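Local coordinates for uncharacterized protein (Bacteroides fragilis, PDB 3NNG) that is of unknown function but carries a calcium-binding F5/8 type C (discoidin-like) domain, a fold that in many relatives binds carbohydrate or other cell-surface ligands, at residues 37-42 / 62-67; 80-83 / 89-92; 96-101 / 105-110; 136-141 / 154-159. The protein carries 1 engineered substitution. One frame throughout, in Å; residues are numbered along the deposited sequence.

Contact 1: 37-42 / 62-67. With CA (calcium ion), chain C.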
loop_
_atom_site.group_PDB
_atom_site.type_symbol
_atom_site.label_atom_id
_atom_site.label_comp_id
_atom_site.label_asym_id
_atom_site.label_seq_id
_atom_site.Cartn_x
_atom_site.Cartn_y
_atom_site.Cartn_z
ATOM N N TYR A 37 -6.101 11.185 8.710
ATOM C CA TYR A 37 -5.859 9.759 8.502
ATOM C C TYR A 37 -6.220 9.308 7.092
ATOM O O TYR A 37 -6.361 8.117 6.850
ATOM C CB TYR A 37 -6.679 8.921 9.488
ATOM C CG TYR A 37 -6.426 9.192 10.959
ATOM C CD1 TYR A 37 -5.184 8.940 11.532
ATOM C CD2 TYR A 37 -7.443 9.665 11.780
ATOM C CE1 TYR A 37 -4.956 9.168 12.891
ATOM C CE2 TYR A 37 -7.226 9.897 13.137
ATOM C CZ TYR A 37 -5.983 9.644 13.686
ATOM O OH TYR A 37 -5.755 9.885 15.028
ATOM N N GLY A 38 -6.376 10.252 6.169
ATOM C CA GLY A 38 -6.810 9.941 4.809
ATOM C C GLY A 38 -5.813 9.196 3.926
ATOM O O GLY A 38 -4.608 9.160 4.198
ATOM N N ALA A 39 -6.321 8.620 2.839
ATOM C CA ALA A 39 -5.514 7.768 1.963
ATOM C C ALA A 39 -4.267 8.466 1.424
ATOM O O ALA A 39 -3.205 7.837 1.284
ATOM C CB ALA A 39 -6.366 7.249 0.815
ATOM N N HIS A 40 -4.402 9.761 1.129
ATOM C CA HIS A 40 -3.345 10.536 0.478
ATOM C C HIS A 40 -2.150 10.697 1.413
ATOM O O HIS A 40 -1.025 10.920 0.971
ATOM C CB HIS A 40 -3.880 11.918 0.065
ATOM C CG HIS A 40 -4.333 12.756 1.222
ATOM N ND1 HIS A 40 -5.578 12.613 1.804
ATOM C CD2 HIS A 40 -3.710 13.737 1.914
ATOM C CE1 HIS A 40 -5.702 13.470 2.795
ATOM N NE2 HIS A 40 -4.578 14.164 2.891
ATOM N N LEU A 41 -2.395 10.584 2.712
ATOM C CA LEU A 41 -1.298 10.682 3.672
ATOM C C LEU A 41 -0.328 9.514 3.564
ATOM O O LEU A 41 0.789 9.614 4.027
ATOM C CB LEU A 41 -1.811 10.823 5.108
ATOM C CG LEU A 41 -2.659 12.070 5.389
ATOM C CD1 LEU A 41 -3.182 12.063 6.817
ATOM C CD2 LEU A 41 -1.880 13.358 5.131
ATOM N N ALA A 42 -0.737 8.412 2.944
ATOM C CA ALA A 42 0.197 7.304 2.721
ATOM C C ALA A 42 1.219 7.556 1.600
ATOM O O ALA A 42 2.180 6.791 1.450
ATOM C CB ALA A 42 -0.564 6.010 2.445
ATOM N N CYS A 62 -10.965 -3.750 4.450
ATOM C CA CYS A 62 -9.832 -2.897 4.807
ATOM C C CYS A 62 -8.854 -2.839 3.647
ATOM O O CYS A 62 -8.168 -3.827 3.357
ATOM C CB CYS A 62 -9.126 -3.453 6.045
ATOM S SG CYS A 62 -7.766 -2.406 6.657
ATOM N N TRP A 63 -8.787 -1.696 2.973
ATOM C CA TRP A 63 -7.970 -1.620 1.760
ATOM C C TRP A 63 -7.557 -0.194 1.381
ATOM O O TRP A 63 -8.174 0.791 1.809
ATOM C CB TRP A 63 -8.678 -2.321 0.593
ATOM C CG TRP A 63 -10.064 -1.786 0.311
ATOM C CD1 TRP A 63 -11.249 -2.288 0.775
ATOM C CD2 TRP A 63 -10.399 -0.638 -0.484
ATOM N NE1 TRP A 63 -12.300 -1.522 0.321
ATOM C CE2 TRP A 63 -11.804 -0.507 -0.457
ATOM C CE3 TRP A 63 -9.645 0.300 -1.208
ATOM C CZ2 TRP A 63 -12.470 0.523 -1.129
ATOM C CZ3 TRP A 63 -10.310 1.322 -1.875
ATOM C CH2 TRP A 63 -11.707 1.422 -1.833
ATOM N N TRP A 64 -6.492 -0.103 0.595
ATOM C CA TRP A 64 -5.984 1.164 0.093
ATOM C C TRP A 64 -5.721 0.979 -1.406
ATOM O O TRP A 64 -5.254 -0.074 -1.841
ATOM C CB TRP A 64 -4.718 1.579 0.864
ATOM C CG TRP A 64 -4.102 2.911 0.447
ATOM C CD1 TRP A 64 -4.215 4.133 1.089
ATOM C CD2 TRP A 64 -3.237 3.132 -0.677
ATOM N NE1 TRP A 64 -3.474 5.089 0.418
ATOM C CE2 TRP A 64 -2.883 4.507 -0.672
ATOM C CE3 TRP A 64 -2.733 2.300 -1.689
ATOM C CZ2 TRP A 64 -2.056 5.060 -1.644
ATOM C CZ3 TRP A 64 -1.905 2.856 -2.662
ATOM C CH2 TRP A 64 -1.573 4.224 -2.630
ATOM N N ASN A 65 -6.045 1.993 -2.196
ATOM C CA ASN A 65 -6.087 1.848 -3.649
ATOM C C ASN A 65 -5.475 3.066 -4.308
ATOM O O ASN A 65 -5.640 4.185 -3.809
ATOM C CB ASN A 65 -7.539 1.701 -4.114
ATOM C CG ASN A 65 -7.659 1.386 -5.597
ATOM O OD1 ASN A 65 -7.660 2.286 -6.448
ATOM N ND2 ASN A 65 -7.768 0.106 -5.913
ATOM N N THR A 66 -4.761 2.854 -5.414
ATOM C CA THR A 66 -4.269 3.968 -6.217
ATOM C C THR A 66 -4.524 3.756 -7.712
ATOM O O THR A 66 -4.279 2.670 -8.259
ATOM C CB THR A 66 -2.760 4.258 -5.968
ATOM O OG1 THR A 66 -2.348 5.380 -6.762
ATOM C CG2 THR A 66 -1.897 3.043 -6.329
ATOM N N VAL A 67 -5.053 4.790 -8.355
ATOM C CA VAL A 67 -5.068 4.859 -9.809
ATOM C C VAL A 67 -3.784 5.565 -10.223
ATOM O O VAL A 67 -3.575 6.729 -9.881
ATOM C CB VAL A 67 -6.272 5.680 -10.326
ATOM C CG1 VAL A 67 -6.416 5.524 -11.837
ATOM C CG2 VAL A 67 -7.554 5.257 -9.622
HETATM CA CA CA C . 2.890 9.806 5.131
#

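Contact 2: 80-83 / 89-92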
loop_
_atom_site.group_PDB
_atom_site.type_symbol
_atom_site.label_atom_id
_atom_site.label_comp_id
_atom_site.label_asym_id
_atom_site.label_seq_id
_atom_site.Cartn_x
_atom_site.Cartn_y
_atom_site.Cartn_z
ATOM N N THR A 80 5.579 1.130 5.300
ATOM C CA THR A 80 6.229 1.429 6.578
ATOM C C THR A 80 5.269 1.131 7.728
ATOM O O THR A 80 4.141 0.682 7.503
ATOM C CB THR A 80 6.620 2.920 6.668
ATOM O OG1 THR A 80 5.438 3.727 6.576
ATOM C CG2 THR A 80 7.588 3.305 5.521
ATOM N N LYS A 81 5.714 1.364 8.960
ATOM C CA LYS A 81 4.775 1.431 10.072
ATOM C C LYS A 81 3.680 2.453 9.752
ATOM O O LYS A 81 3.855 3.315 8.889
ATOM C CB LYS A 81 5.500 1.890 11.341
ATOM C CG LYS A 81 6.132 3.284 11.196
ATOM C CD LYS A 81 6.575 3.802 12.565
ATOM C CE LYS A 81 7.217 5.175 12.447
ATOM N NZ LYS A 81 7.637 5.700 13.768
ATOM N N GLN A 82 2.550 2.357 10.442
ATOM C CA GLN A 82 1.646 3.498 10.554
ATOM C C GLN A 82 2.098 4.269 11.786
ATOM O O GLN A 82 2.691 3.689 12.707
ATOM C CB GLN A 82 0.181 3.059 10.710
ATOM C CG GLN A 82 -0.086 2.021 11.799
ATOM C CD GLN A 82 -0.086 2.617 13.206
ATOM O OE1 GLN A 82 -0.545 3.740 13.418
ATOM N NE2 GLN A 82 0.422 1.853 14.174
ATOM N N SER A 83 1.820 5.564 11.823
ATOM C CA SER A 83 2.324 6.396 12.916
ATOM C C SER A 83 1.202 7.084 13.680
ATOM O O SER A 83 1.410 8.141 14.258
ATOM C CB SER A 83 3.310 7.441 12.388
ATOM O OG SER A 83 2.703 8.227 11.365
ATOM N N TYR A 89 -0.601 -2.063 15.759
ATOM C CA TYR A 89 -1.485 -1.838 14.602
ATOM C C TYR A 89 -0.769 -1.722 13.257
ATOM O O TYR A 89 -1.406 -1.504 12.230
ATOM C CB TYR A 89 -2.394 -0.630 14.834
ATOM C CG TYR A 89 -3.192 -0.779 16.113
ATOM C CD1 TYR A 89 -4.111 -1.815 16.251
ATOM C CD2 TYR A 89 -3.008 0.086 17.188
ATOM C CE1 TYR A 89 -4.835 -1.980 17.409
ATOM C CE2 TYR A 89 -3.735 -0.078 18.368
ATOM C CZ TYR A 89 -4.647 -1.113 18.461
ATOM O OH TYR A 89 -5.390 -1.307 19.600
ATOM N N ASN A 90 0.554 -1.860 13.252
ATOM C CA ASN A 90 1.274 -1.917 11.984
ATOM C C ASN A 90 0.782 -3.117 11.165
ATOM O O ASN A 90 0.356 -4.123 11.729
ATOM C CB ASN A 90 2.779 -2.033 12.212
ATOM C CG ASN A 90 3.379 -0.790 12.834
ATOM O OD1 ASN A 90 4.493 -0.835 13.355
ATOM N ND2 ASN A 90 2.653 0.332 12.777
ATOM N N LEU A 91 0.867 -3.000 9.843
ATOM C CA LEU A 91 0.395 -4.027 8.916
ATOM C C LEU A 91 1.186 -5.320 9.090
ATOM O O LEU A 91 2.409 -5.301 9.119
ATOM C CB LEU A 91 0.577 -3.544 7.481
ATOM C CG LEU A 91 -0.431 -3.843 6.368
ATOM C CD1 LEU A 91 0.302 -3.908 5.030
ATOM C CD2 LEU A 91 -1.271 -5.086 6.597
ATOM N N ARG A 92 0.476 -6.439 9.153
ATOM C CA ARG A 92 1.072 -7.746 9.388
ATOM C C ARG A 92 1.000 -8.612 8.119
ATOM O O ARG A 92 1.981 -9.254 7.731
ATOM C CB ARG A 92 0.299 -8.439 10.505
ATOM C CG ARG A 92 1.124 -9.044 11.582
ATOM C CD ARG A 92 2.194 -9.947 11.033
ATOM N NE ARG A 92 3.493 -9.450 11.455
ATOM C CZ ARG A 92 3.842 -9.271 12.723
ATOM N NH1 ARG A 92 2.990 -9.565 13.697
ATOM N NH2 ARG A 92 5.046 -8.801 13.016
HETATM O O HOH W 1 1.997 -0.492 9.074
#

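Contact 3: 96-101 / 105-110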
loop_
_atom_site.group_PDB
_atom_site.type_symbol
_atom_site.label_atom_id
_atom_site.label_comp_id
_atom_site.label_asym_id
_atom_site.label_seq_id
_atom_site.Cartn_x
_atom_site.Cartn_y
_atom_site.Cartn_z
ATOM N N ILE A 96 -2.708 -8.448 -2.580
ATOM C CA ILE A 96 -2.624 -7.418 -3.613
ATOM C C ILE A 96 -3.493 -7.759 -4.825
ATOM O O ILE A 96 -3.495 -8.896 -5.283
ATOM C CB ILE A 96 -1.162 -7.259 -4.116
ATOM C CG1 ILE A 96 -0.254 -6.722 -3.004
ATOM C CG2 ILE A 96 -1.104 -6.362 -5.340
ATOM C CD1 ILE A 96 -0.708 -5.409 -2.419
ATOM N N LYS A 97 -4.215 -6.766 -5.346
ATOM C CA LYS A 97 -4.863 -6.875 -6.649
ATOM C C LYS A 97 -4.420 -5.711 -7.523
ATOM O O LYS A 97 -4.271 -4.591 -7.038
ATOM C CB LYS A 97 -6.393 -6.868 -6.530
ATOM C CG LYS A 97 -6.966 -8.012 -5.701
ATOM C CD LYS A 97 -8.471 -8.145 -5.903
ATOM C CE LYS A 97 -8.918 -9.599 -5.768
ATOM N NZ LYS A 97 -8.673 -10.202 -4.420
ATOM N N VAL A 98 -4.222 -5.978 -8.815
ATOM C CA VAL A 98 -3.932 -4.920 -9.783
ATOM C C VAL A 98 -4.883 -5.015 -10.959
ATOM O O VAL A 98 -5.484 -6.063 -11.203
ATOM C CB VAL A 98 -2.488 -5.005 -10.313
ATOM C CG1 VAL A 98 -1.492 -4.872 -9.162
ATOM C CG2 VAL A 98 -2.275 -6.331 -11.021
ATOM N N ARG A 99 -5.023 -3.902 -11.672
ATOM C CA ARG A 99 -5.777 -3.853 -12.916
ATOM C C ARG A 99 -4.837 -3.288 -13.982
ATOM O O ARG A 99 -4.223 -2.237 -13.796
ATOM C CB ARG A 99 -7.014 -2.958 -12.761
ATOM C CG ARG A 99 -8.072 -3.133 -13.842
ATOM C CD ARG A 99 -9.216 -2.140 -13.656
ATOM N NE ARG A 99 -8.718 -0.769 -13.509
ATOM C CZ ARG A 99 -8.288 -0.004 -14.512
ATOM N NH1 ARG A 99 -8.293 -0.466 -15.761
ATOM N NH2 ARG A 99 -7.839 1.227 -14.263
ATOM N N LYS A 100 -4.702 -3.994 -15.092
ATOM C CA LYS A 100 -3.824 -3.527 -16.148
ATOM C C LYS A 100 -4.560 -2.497 -16.991
ATOM O O LYS A 100 -5.793 -2.524 -17.079
ATOM C CB LYS A 100 -3.303 -4.707 -16.977
ATOM C CG LYS A 100 -2.374 -5.624 -16.166
ATOM C CD LYS A 100 -2.251 -7.018 -16.767
ATOM C CE LYS A 100 -0.959 -7.177 -17.571
ATOM N NZ LYS A 100 -0.354 -8.536 -17.407
ATOM N N GLU A 101 -3.802 -1.575 -17.580
ATOM C CA GLU A 101 -4.369 -0.521 -18.413
ATOM C C GLU A 101 -5.224 -1.101 -19.528
ATOM O O GLU A 101 -4.843 -2.076 -20.159
ATOM C CB GLU A 101 -3.267 0.342 -19.011
ATOM C CG GLU A 101 -3.794 1.458 -19.902
ATOM C CD GLU A 101 -2.738 2.503 -20.217
ATOM O OE1 GLU A 101 -1.675 2.130 -20.765
ATOM O OE2 GLU A 101 -2.971 3.696 -19.912
ATOM N N GLU A 105 -11.222 -6.052 -15.869
ATOM C CA GLU A 105 -11.134 -7.122 -14.895
ATOM C C GLU A 105 -9.847 -6.975 -14.084
ATOM O O GLU A 105 -8.820 -6.546 -14.610
ATOM C CB GLU A 105 -11.176 -8.475 -15.607
ATOM C CG GLU A 105 -12.452 -8.710 -16.397
ATOM C CD GLU A 105 -13.670 -8.933 -15.506
ATOM O OE1 GLU A 105 -13.563 -9.680 -14.503
ATOM O OE2 GLU A 105 -14.740 -8.369 -15.821
ATOM N N TRP A 106 -9.916 -7.323 -12.805
ATOM C CA TRP A 106 -8.770 -7.239 -11.921
ATOM C C TRP A 106 -8.068 -8.582 -11.856
ATOM O O TRP A 106 -8.692 -9.629 -12.033
ATOM C CB TRP A 106 -9.212 -6.853 -10.512
ATOM C CG TRP A 106 -9.739 -5.455 -10.375
ATOM C CD1 TRP A 106 -10.911 -4.963 -10.878
ATOM C CD2 TRP A 106 -9.127 -4.376 -9.652
ATOM N NE1 TRP A 106 -11.054 -3.635 -10.527
ATOM C CE2 TRP A 106 -9.978 -3.256 -9.766
ATOM C CE3 TRP A 106 -7.943 -4.249 -8.916
ATOM C CZ2 TRP A 106 -9.681 -2.024 -9.175
ATOM C CZ3 TRP A 106 -7.652 -3.021 -8.328
ATOM C CH2 TRP A 106 -8.519 -1.925 -8.467
ATOM N N VAL A 107 -6.767 -8.542 -11.586
ATOM C CA VAL A 107 -5.990 -9.747 -11.385
ATOM C C VAL A 107 -5.456 -9.764 -9.953
ATOM O O VAL A 107 -4.938 -8.756 -9.451
ATOM C CB VAL A 107 -4.851 -9.824 -12.402
ATOM C CG1 VAL A 107 -5.418 -9.829 -13.826
ATOM C CG2 VAL A 107 -3.945 -8.648 -12.246
ATOM N N THR A 108 -5.620 -10.898 -9.279
ATOM C CA THR A 108 -5.140 -11.038 -7.904
ATOM C C THR A 108 -3.750 -11.660 -7.902
ATOM O O THR A 108 -3.498 -12.631 -8.607
ATOM C CB THR A 108 -6.070 -11.936 -7.059
ATOM O OG1 THR A 108 -7.434 -11.660 -7.383
ATOM C CG2 THR A 108 -5.849 -11.695 -5.569
ATOM N N TYR A 109 -2.844 -11.091 -7.122
ATOM C CA TYR A 109 -1.528 -11.689 -6.944
ATOM C C TYR A 109 -1.716 -12.829 -5.942
ATOM O O TYR A 109 -2.223 -12.611 -4.848
ATOM C CB TYR A 109 -0.541 -10.642 -6.427
ATOM C CG TYR A 109 0.891 -11.103 -6.400
ATOM C CD1 TYR A 109 1.581 -11.375 -7.578
ATOM C CD2 TYR A 109 1.560 -11.259 -5.201
ATOM C CE1 TYR A 109 2.906 -11.792 -7.546
ATOM C CE2 TYR A 109 2.870 -11.676 -5.160
ATOM C CZ TYR A 109 3.542 -11.944 -6.326
ATOM O OH TYR A 109 4.857 -12.357 -6.258
ATOM N N PRO A 110 -1.335 -14.055 -6.323
ATOM C CA PRO A 110 -1.774 -15.260 -5.605
ATOM C C PRO A 110 -1.006 -15.585 -4.325
ATOM O O PRO A 110 -1.127 -16.710 -3.842
ATOM C CB PRO A 110 -1.536 -16.369 -6.631
ATOM C CG PRO A 110 -0.369 -15.894 -7.401
ATOM C CD PRO A 110 -0.448 -14.385 -7.451
HETATM O O HOH W 2 -1.724 -10.916 -2.915
HETATM O O HOH W 3 -6.165 -6.284 -15.259
#

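Contact 4: 136-141 / 154-159. Engineered in segment 154-159: Glu158 (natural residue Val).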
loop_
_atom_site.group_PDB
_atom_site.type_symbol
_atom_site.label_atom_id
_atom_site.label_comp_id
_atom_site.label_asym_id
_atom_site.label_seq_id
_atom_site.Cartn_x
_atom_site.Cartn_y
_atom_site.Cartn_z
ATOM N N LYS A 136 -2.310 -0.221 -14.120
ATOM C CA LYS A 136 -2.939 1.115 -14.102
ATOM C C LYS A 136 -3.565 1.416 -12.744
ATOM O O LYS A 136 -3.621 2.568 -12.320
ATOM C CB LYS A 136 -3.994 1.244 -15.212
ATOM C CG LYS A 136 -4.636 2.640 -15.365
ATOM C CD LYS A 136 -3.571 3.703 -15.545
ATOM C CE LYS A 136 -4.115 4.976 -16.175
ATOM N NZ LYS A 136 -4.962 5.815 -15.294
ATOM N N GLU A 137 -4.017 0.369 -12.059
ATOM C CA GLU A 137 -4.612 0.502 -10.730
ATOM C C GLU A 137 -4.067 -0.583 -9.770
ATOM O O GLU A 137 -3.890 -1.737 -10.162
ATOM C CB GLU A 137 -6.142 0.407 -10.849
ATOM C CG GLU A 137 -6.914 0.963 -9.676
ATOM C CD GLU A 137 -8.384 1.215 -10.014
ATOM O OE1 GLU A 137 -8.793 0.876 -11.155
ATOM O OE2 GLU A 137 -9.118 1.744 -9.137
ATOM N N PHE A 138 -3.809 -0.207 -8.521
ATOM C CA PHE A 138 -3.220 -1.104 -7.528
ATOM C C PHE A 138 -4.050 -1.027 -6.262
ATOM O O PHE A 138 -4.350 0.068 -5.789
ATOM C CB PHE A 138 -1.777 -0.665 -7.242
ATOM C CG PHE A 138 -1.115 -1.350 -6.058
ATOM C CD1 PHE A 138 -1.355 -0.923 -4.766
ATOM C CD2 PHE A 138 -0.178 -2.361 -6.255
ATOM C CE1 PHE A 138 -0.726 -1.518 -3.681
ATOM C CE2 PHE A 138 0.454 -2.971 -5.184
ATOM C CZ PHE A 138 0.189 -2.543 -3.884
ATOM N N ARG A 139 -4.440 -2.184 -5.725
ATOM C CA ARG A 139 -5.135 -2.235 -4.437
ATOM C C ARG A 139 -4.428 -3.167 -3.466
ATOM O O ARG A 139 -4.019 -4.271 -3.840
ATOM C CB ARG A 139 -6.596 -2.681 -4.587
ATOM C CG ARG A 139 -7.402 -2.578 -3.262
ATOM C CD ARG A 139 -8.929 -2.623 -3.493
ATOM N NE ARG A 139 -9.381 -1.576 -4.408
ATOM C CZ ARG A 139 -10.651 -1.176 -4.525
ATOM N NH1 ARG A 139 -11.603 -1.724 -3.780
ATOM N NH2 ARG A 139 -10.977 -0.226 -5.392
ATOM N N ILE A 140 -4.299 -2.731 -2.217
ATOM C CA ILE A 140 -3.827 -3.618 -1.171
ATOM C C ILE A 140 -4.918 -3.901 -0.135
ATOM O O ILE A 140 -5.351 -3.005 0.587
ATOM C CB ILE A 140 -2.511 -3.099 -0.523
ATOM C CG1 ILE A 140 -2.027 -4.046 0.576
ATOM C CG2 ILE A 140 -2.671 -1.676 -0.002
ATOM C CD1 ILE A 140 -0.594 -3.753 1.053
ATOM N N ASN A 141 -5.377 -5.149 -0.088
ATOM C CA ASN A 141 -6.351 -5.586 0.911
ATOM C C ASN A 141 -5.622 -6.070 2.159
ATOM O O ASN A 141 -4.944 -7.111 2.120
ATOM C CB ASN A 141 -7.231 -6.707 0.347
ATOM C CG ASN A 141 -8.153 -6.216 -0.762
ATOM O OD1 ASN A 141 -8.881 -5.239 -0.580
ATOM N ND2 ASN A 141 -8.120 -6.882 -1.919
ATOM N N ILE A 154 3.522 4.234 1.530
ATOM C CA ILE A 154 3.580 3.133 0.587
ATOM C C ILE A 154 4.198 3.608 -0.725
ATOM O O ILE A 154 3.981 4.742 -1.152
ATOM C CB ILE A 154 2.199 2.557 0.292
ATOM C CG1 ILE A 154 2.347 1.292 -0.562
ATOM C CG2 ILE A 154 1.301 3.619 -0.398
ATOM C CD1 ILE A 154 1.074 0.463 -0.628
ATOM N N ASN A 155 4.978 2.734 -1.348
ATOM C CA ASN A 155 5.591 3.020 -2.633
ATOM C C ASN A 155 5.415 1.847 -3.567
ATOM O O ASN A 155 5.286 0.708 -3.121
ATOM C CB ASN A 155 7.079 3.301 -2.459
ATOM C CG ASN A 155 7.339 4.694 -1.951
ATOM O OD1 ASN A 155 7.331 5.656 -2.720
ATOM N ND2 ASN A 155 7.553 4.820 -0.648
ATOM N N LEU A 156 5.399 2.129 -4.864
ATOM C CA LEU A 156 5.427 1.072 -5.862
ATOM C C LEU A 156 6.724 1.226 -6.629
ATOM O O LEU A 156 7.212 2.349 -6.799
ATOM C CB LEU A 156 4.221 1.182 -6.806
ATOM C CG LEU A 156 2.931 0.421 -6.478
ATOM C CD1 LEU A 156 2.625 0.412 -4.988
ATOM C CD2 LEU A 156 1.726 0.991 -7.291
ATOM N N TYR A 157 7.284 0.109 -7.097
ATOM C CA TYR A 157 8.596 0.128 -7.760
ATOM C C TYR A 157 8.567 -0.449 -9.165
ATOM O O TYR A 157 7.752 -1.334 -9.486
ATOM C CB TYR A 157 9.635 -0.620 -6.916
ATOM C CG TYR A 157 9.813 -0.011 -5.544
ATOM C CD1 TYR A 157 9.059 -0.452 -4.474
ATOM C CD2 TYR A 157 10.707 1.039 -5.332
ATOM C CE1 TYR A 157 9.202 0.116 -3.210
ATOM C CE2 TYR A 157 10.850 1.622 -4.080
ATOM C CZ TYR A 157 10.091 1.151 -3.019
ATOM O OH TYR A 157 10.208 1.707 -1.757
ATOM N N GLU A 158 9.469 0.062 -9.997
ATOM C CA GLU A 158 9.664 -0.438 -11.350
ATOM C C GLU A 158 11.174 -0.558 -11.570
ATOM O O GLU A 158 11.964 0.055 -10.839
ATOM C CB GLU A 158 9.059 0.531 -12.364
ATOM C CG GLU A 158 9.810 1.850 -12.451
ATOM C CD GLU A 158 9.063 2.894 -13.256
ATOM O OE1 GLU A 158 8.353 2.516 -14.212
ATOM O OE2 GLU A 158 9.184 4.095 -12.931
ATOM N N LYS A 159 11.574 -1.362 -12.550
ATOM C CA LYS A 159 12.994 -1.543 -12.854
ATOM C C LYS A 159 13.574 -0.329 -13.548
ATOM O O LYS A 159 13.023 0.160 -14.543
ATOM C CB LYS A 159 13.240 -2.807 -13.678
ATOM C CG LYS A 159 13.436 -4.045 -12.808
ATOM C CD LYS A 159 13.632 -5.304 -13.637
ATOM C CE LYS A 159 12.853 -6.475 -13.047
ATOM N NZ LYS A 159 13.212 -6.758 -11.622
#

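Contact 1: 37-42 / 62-67
Trp64 points its indole at the 3-10 turn 39-42 because CG stands anti to the backbone N (chi1 -179°). The pyrrole N-H then meets the backbone carbonyl of Ala39. Trp64 NE1 donates to Ala39 O at 2.9 Å. The bond is almost straight, 177° at the hydrogen, and the oxygen sits at the ring edge, in the indole plane. The donor lies 32° out of the carbonyl plane. Ala39 O also accepts from Ala42 N at 3.0 Å, inside the turn, and the two donors approach from opposite faces of the carbonyl plane. Two methyls flank the same nitrogen. Ala39 CB is 3.6 Å from Trp64 NE1, and Ala42 CB is 3.7 Å from Trp64 NE1 in an oblique approach. Strand 23-26 adds Val24 beside Ala39 and Trp64, while Phe151 meets the Trp64 ring edge-to-face. The turn also carries a metal ligand. Leu41 O binds the calcium ion at 2.4 Å, and Asp44, Glu46, Thr49, Ala152 and Glu153 also bind the metal. The contact thus joins the calcium loop to strand 63-68 of the F5/8 type C sandwich. Its chemistry implies that the buried indole N-H is satisfied by the backbone of the same turn that offers Leu41 O to the metal.

Contact 2: 80-83 / 89-92
Lys81 and Gln82 meet Asn90 where the two ends of the loop between strands 71-79 and 93-100 of the F5/8 type C sandwich draw together. Neither segment is regular strand here. Thr80 starts the first segment. Its hydroxyl OG1 donates to Lys81 O at 2.8 Å, a bond between neighbours that ties the side chain to the local backbone. Its carbonyl reaches the other segment through a single water, which donates to Thr80 O at 2.9 Å and accepts from Leu91 N at 2.9 Å. At Lys81 the CB lies against the Asn90 amide, with Lys81 CB 3.7 Å from Asn90 CG, and the rest of the chain runs extended away from the contact. The backbone of Lys81 pairs with Ala152, which places this end of the loop beside strand 148-159. The Gln82 chain bends at chi2 (77°), which sets the amide beside Tyr89. The two side chains lie side by side and point the same way, and Gln82 NE2 is 3.8 Å from Tyr89 CB. The Gln82 and Asn90 side chains cross at about a right angle, their amide planes 52° apart. The Gln82 amide is held by the loop itself: OE1 accepts from Ala84 N and NE2 donates to Tyr85 O. Nearer the backbone, Gln82 CG lies 3.8 Å from Tyr89 O.

Contact 3: 96-101 / 105-110
Val98 and Val107 form the hydrogen-bonded pair of an antiparallel beta hairpin, strands 93-100 and 107-114, of the F5/8 type C sandwich. Both backbone groups of the pair are satisfied by each other. Val107 N donates to Val98 O at 2.8 Å, and Val98 N donates to Val107 O at 2.9 Å. Two residues along, Tyr109 N donates to Ile96 O at 2.9 Å. Water extends the ladder at both ends. One water accepts from Ile96 N and donates to Tyr109 O; another accepts from Lys100 N and donates to Glu105 O. Lys97 and Thr108 are the non-hydrogen-bonded pair between these bonds. Here Lys97 CA leans a C-H toward Val107 O at 3.4 Å. The Lys97 chain bends at chi3 and chi4 and runs beside Thr108. On the other edge of strand 93-100, Lys97 and Arg99 bond to the backbone of strand 124-144. In the Arg99 guanidinium, NE forms a salt bridge with Glu137 OE1 of strand 124-144, and NH1 donates to Glu103 O in the hairpin's own turn. Its aliphatic part lies on Trp106. A chi1 of -164° carries Arg99 CG away from its own amide nitrogen, the chain crosses the indole, and Arg99 CD passes 3.9 Å from Trp106 NE1. The CH-pi contact is made by Arg99 CB, 4.1 Å from the centroid of the six-membered ring of Trp106.

Contact 4: 136-141 / 154-159
Phe138 and Leu156 meet through a methyl placed over a ring face. In Phe138 a chi1 of 170° sets CG beside the carbonyl carbon, which sends the ring from its strand toward strand 154-159. Leu156 CD1 sits over the ring centre, 3.9 Å from the Phe138 centroid and close to the ring normal. This is a CH-pi contact. The second branch goes to the root of the ring, with Leu156 CD2 3.9 Å from Phe138 CB. Both methyls rest on the same face, CD1 over the centre and CD2 nearer CB and CG. Leu156 does this from an unusual conformation, chi1 -92°. Ile154 is extended through both side-chain torsions and reaches with its terminal methyl. Ile154 CD1 lies 4.1 Å from Phe138 CE1, oblique to the ring. The same methyl is 4.4 Å from Ile140 CG2, a looser touch. Ile96, Leu74 and Phe77 join this cluster from neighbouring strands, and Trp64 packs on Ile154. No hydrogen bond links the two segments. Their axes come no closer than 10.5 Å and run at 132°, so only side chains span the gap. Such facing of two strands across a buried apolar layer is characteristic of a beta sandwich, here the F5/8 type C domain.

In the fold
The four contacts follow one another along the chain, all inside the F5/8 type C domain. Contacts 1 and 4 lie nearest the middle of the fold, their centres about 11 Å apart, and strands 63-68 and 124-144 join them as neighbours in the sheet. Strand 93-100 borders strand 124-144 on its other edge, so contact 3 follows, about 10 Å from contact 4 between centres. Contact 2 lies at the opposite side of the chain's centre from contact 3, about 23 Å away between centres, and meets contact 4 where Leu91 packs on Ile140. Contact 1 reaches contact 4 through the neighbouring strands and contact 2 through Leu91, so both border its apolar layer.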